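Local coordinates for sugar ABC transporter (Sugar-binding protein) (Bacillus halodurans, PDB 4YO7), which binds myo-inositol and probably serves as the solute-binding component of an ABC transporter for sugars or related polyols, at residues K46-S51 / P74-I79. Sequence-based numbering, arbitrary orientation.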
loop_
_atom_site.group_PDB
_atom_site.type_symbol
_atom_site.label_atom_id
_atom_site.label_comp_id
_atom_site.label_asym_id
_atom_site.label_seq_id
_atom_site.Cartn_x
_atom_site.Cartn_y
_atom_site.Cartn_z
ATOM N N LYS A 46 -15.681 -24.893 -5.532
ATOM C CA LYS A 46 -14.370 -24.555 -4.991
ATOM C C LYS A 46 -14.504 -23.352 -4.056
ATOM O O LYS A 46 -15.482 -22.644 -4.098
ATOM C CB LYS A 46 -13.381 -24.281 -6.115
ATOM C CG LYS A 46 -12.906 -25.574 -6.774
ATOM C CD LYS A 46 -11.860 -25.347 -7.802
ATOM C CE LYS A 46 -11.783 -26.522 -8.775
ATOM N NZ LYS A 46 -11.515 -27.785 -8.075
ATOM N N VAL A 47 -13.533 -23.191 -3.166
ATOM C CA VAL A 47 -13.607 -22.158 -2.141
ATOM C C VAL A 47 -12.274 -21.462 -2.071
ATOM O O VAL A 47 -11.245 -22.113 -2.011
ATOM C CB VAL A 47 -13.950 -22.744 -0.745
ATOM C CG1 VAL A 47 -14.089 -21.634 0.304
ATOM C CG2 VAL A 47 -15.245 -23.562 -0.814
ATOM N N ILE A 48 -12.306 -20.138 -2.033
ATOM C CA ILE A 48 -11.117 -19.349 -1.785
ATOM C C ILE A 48 -11.310 -18.547 -0.511
ATOM O O ILE A 48 -12.312 -17.861 -0.364
ATOM C CB ILE A 48 -10.793 -18.434 -2.969
ATOM C CG1 ILE A 48 -10.314 -19.295 -4.140
ATOM C CG2 ILE A 48 -9.709 -17.409 -2.612
ATOM C CD1 ILE A 48 -10.139 -18.559 -5.457
ATOM N N GLY A 49 -10.327 -18.635 0.387
ATOM C CA GLY A 49 -10.352 -17.870 1.621
ATOM C C GLY A 49 -9.462 -16.648 1.474
ATOM O O GLY A 49 -8.345 -16.771 1.040
ATOM N N VAL A 50 -9.977 -15.482 1.845
ATOM C CA VAL A 50 -9.235 -14.230 1.754
ATOM C C VAL A 50 -9.158 -13.583 3.122
ATOM O O VAL A 50 -10.173 -13.477 3.805
ATOM C CB VAL A 50 -9.924 -13.273 0.788
ATOM C CG1 VAL A 50 -9.145 -11.964 0.606
ATOM C CG2 VAL A 50 -10.098 -13.967 -0.536
ATOM N N SER A 51 -7.964 -13.165 3.518
ATOM C CA SER A 51 -7.797 -12.382 4.741
ATOM C C SER A 51 -7.065 -11.098 4.417
ATOM O O SER A 51 -5.866 -11.121 4.160
ATOM C CB SER A 51 -7.042 -13.166 5.811
ATOM O OG SER A 51 -6.803 -12.362 6.975
ATOM N N PRO A 74 -18.780 -18.456 -10.839
ATOM C CA PRO A 74 -19.937 -19.002 -10.128
ATOM C C PRO A 74 -19.673 -20.386 -9.558
ATOM O O PRO A 74 -20.438 -20.847 -8.726
ATOM C CB PRO A 74 -21.031 -19.022 -11.203
ATOM C CG PRO A 74 -20.317 -19.046 -12.492
ATOM C CD PRO A 74 -19.022 -18.322 -12.286
ATOM N N ASP A 75 -18.594 -21.018 -9.991
ATOM C CA ASP A 75 -18.182 -22.308 -9.453
ATOM C C ASP A 75 -17.290 -22.160 -8.214
ATOM O O ASP A 75 -16.805 -23.150 -7.684
ATOM C CB ASP A 75 -17.457 -23.130 -10.530
ATOM C CG ASP A 75 -16.317 -22.370 -11.217
ATOM O OD1 ASP A 75 -16.365 -21.116 -11.360
ATOM O OD2 ASP A 75 -15.364 -23.054 -11.651
ATOM N N PHE A 76 -17.100 -20.926 -7.758
ATOM C CA PHE A 76 -16.330 -20.637 -6.557
ATOM C C PHE A 76 -17.167 -19.953 -5.510
ATOM O O PHE A 76 -18.034 -19.136 -5.836
ATOM C CB PHE A 76 -15.154 -19.731 -6.853
ATOM C CG PHE A 76 -13.988 -20.432 -7.438
ATOM C CD1 PHE A 76 -14.003 -20.859 -8.749
ATOM C CD2 PHE A 76 -12.869 -20.682 -6.669
ATOM C CE1 PHE A 76 -12.901 -21.511 -9.287
ATOM C CE2 PHE A 76 -11.780 -21.313 -7.207
ATOM C CZ PHE A 76 -11.806 -21.741 -8.516
ATOM N N GLU A 77 -16.883 -20.274 -4.254
ATOM C CA GLU A 77 -17.327 -19.473 -3.125
ATOM C C GLU A 77 -16.125 -18.716 -2.578
ATOM O O GLU A 77 -15.054 -19.282 -2.489
ATOM C CB GLU A 77 -17.906 -20.349 -2.015
ATOM C CG GLU A 77 -18.886 -21.379 -2.503
ATOM C CD GLU A 77 -20.140 -20.757 -3.097
ATOM O OE1 GLU A 77 -20.492 -19.630 -2.690
ATOM O OE2 GLU A 77 -20.771 -21.398 -3.971
ATOM N N PHE A 78 -16.312 -17.461 -2.203
ATOM C CA PHE A 78 -15.226 -16.698 -1.561
ATOM C C PHE A 78 -15.565 -16.346 -0.123
ATOM O O PHE A 78 -16.694 -15.979 0.182
ATOM C CB PHE A 78 -14.929 -15.416 -2.345
ATOM C CG PHE A 78 -14.280 -15.667 -3.673
ATOM C CD1 PHE A 78 -15.014 -16.157 -4.732
ATOM C CD2 PHE A 78 -12.935 -15.426 -3.855
ATOM C CE1 PHE A 78 -14.414 -16.395 -5.944
ATOM C CE2 PHE A 78 -12.340 -15.663 -5.075
ATOM C CZ PHE A 78 -13.080 -16.140 -6.108
ATOM N N ILE A 79 -14.587 -16.479 0.772
ATOM C CA ILE A 79 -14.740 -16.037 2.155
ATOM C C ILE A 79 -13.868 -14.815 2.319
ATOM O O ILE A 79 -12.651 -14.928 2.317
ATOM C CB ILE A 79 -14.318 -17.108 3.175
ATOM C CG1 ILE A 79 -15.115 -18.400 2.958
ATOM C CG2 ILE A 79 -14.536 -16.610 4.595
ATOM C CD1 ILE A 79 -14.504 -19.584 3.671
#
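Five backbone hydrogen bonds tie Lys46–Val50 to Asp75–Ile79 in parallel register. Lys46 N takes Asp75 O at 3.0 Å and its carbonyl receives Glu77 N; Ile48 N goes to Glu77 O, Ile48 O accepts Ile79 N, and Val50 N closes the run on Ile79 O at 2.8 Å. Three of these carbonyls also receive CA-H...O contacts: Lys46 O from Phe76 CA, Glu77 O from Val47 CA and Ile48 O from Phe78 CA. On the face carrying Lys46, Ile48, Phe76 and Phe78, the Phe76 ring meets both Lys46 and Ile48. Lys46 CB sits over one ring face, 3.7 Å from the centroid of Phe76, a CH-pi contact shifted toward the rim, and Lys46 CD lies by Phe76 CZ; beyond CD the Lys46 chain departs from the ring. These strands are the two arms of a right-handed beta-alpha-beta crossover through helix 57-70, with 76-82 at the border of the parallel sheet in one lobe of a periplasmic-binding-protein fold. With CG1 of Ile48 anti to its carbonyl carbon (chi1 -70°) and chi2 extended, CD1 touches both rings: 3.7 Å from Phe76 CE2 and equally 3.7 Å from Phe78 CE2. The Ile48 and Phe78 side chains lie alongside each other, and CB and CG2 of Ile48 also pack against Phe78 CD2. Helix 284-299 covers Ile48 and Phe76 through Val296, while Ala70 of helix 57-70 meets Phe78. An alanine in place of Phe76 would probably open a gap against Val296 and Ala299 and cost Lys46 CB and Ile48 CD1 the ring they share. On the other face, Val47 CG1 touches Ile79 CD1 at 4.0 Å, and Phe97 of helix 87-100 packs on Ile79. The Glu77 chain, bent at chi2, hydrogen-bonds through OE2 to Gln45 NE2.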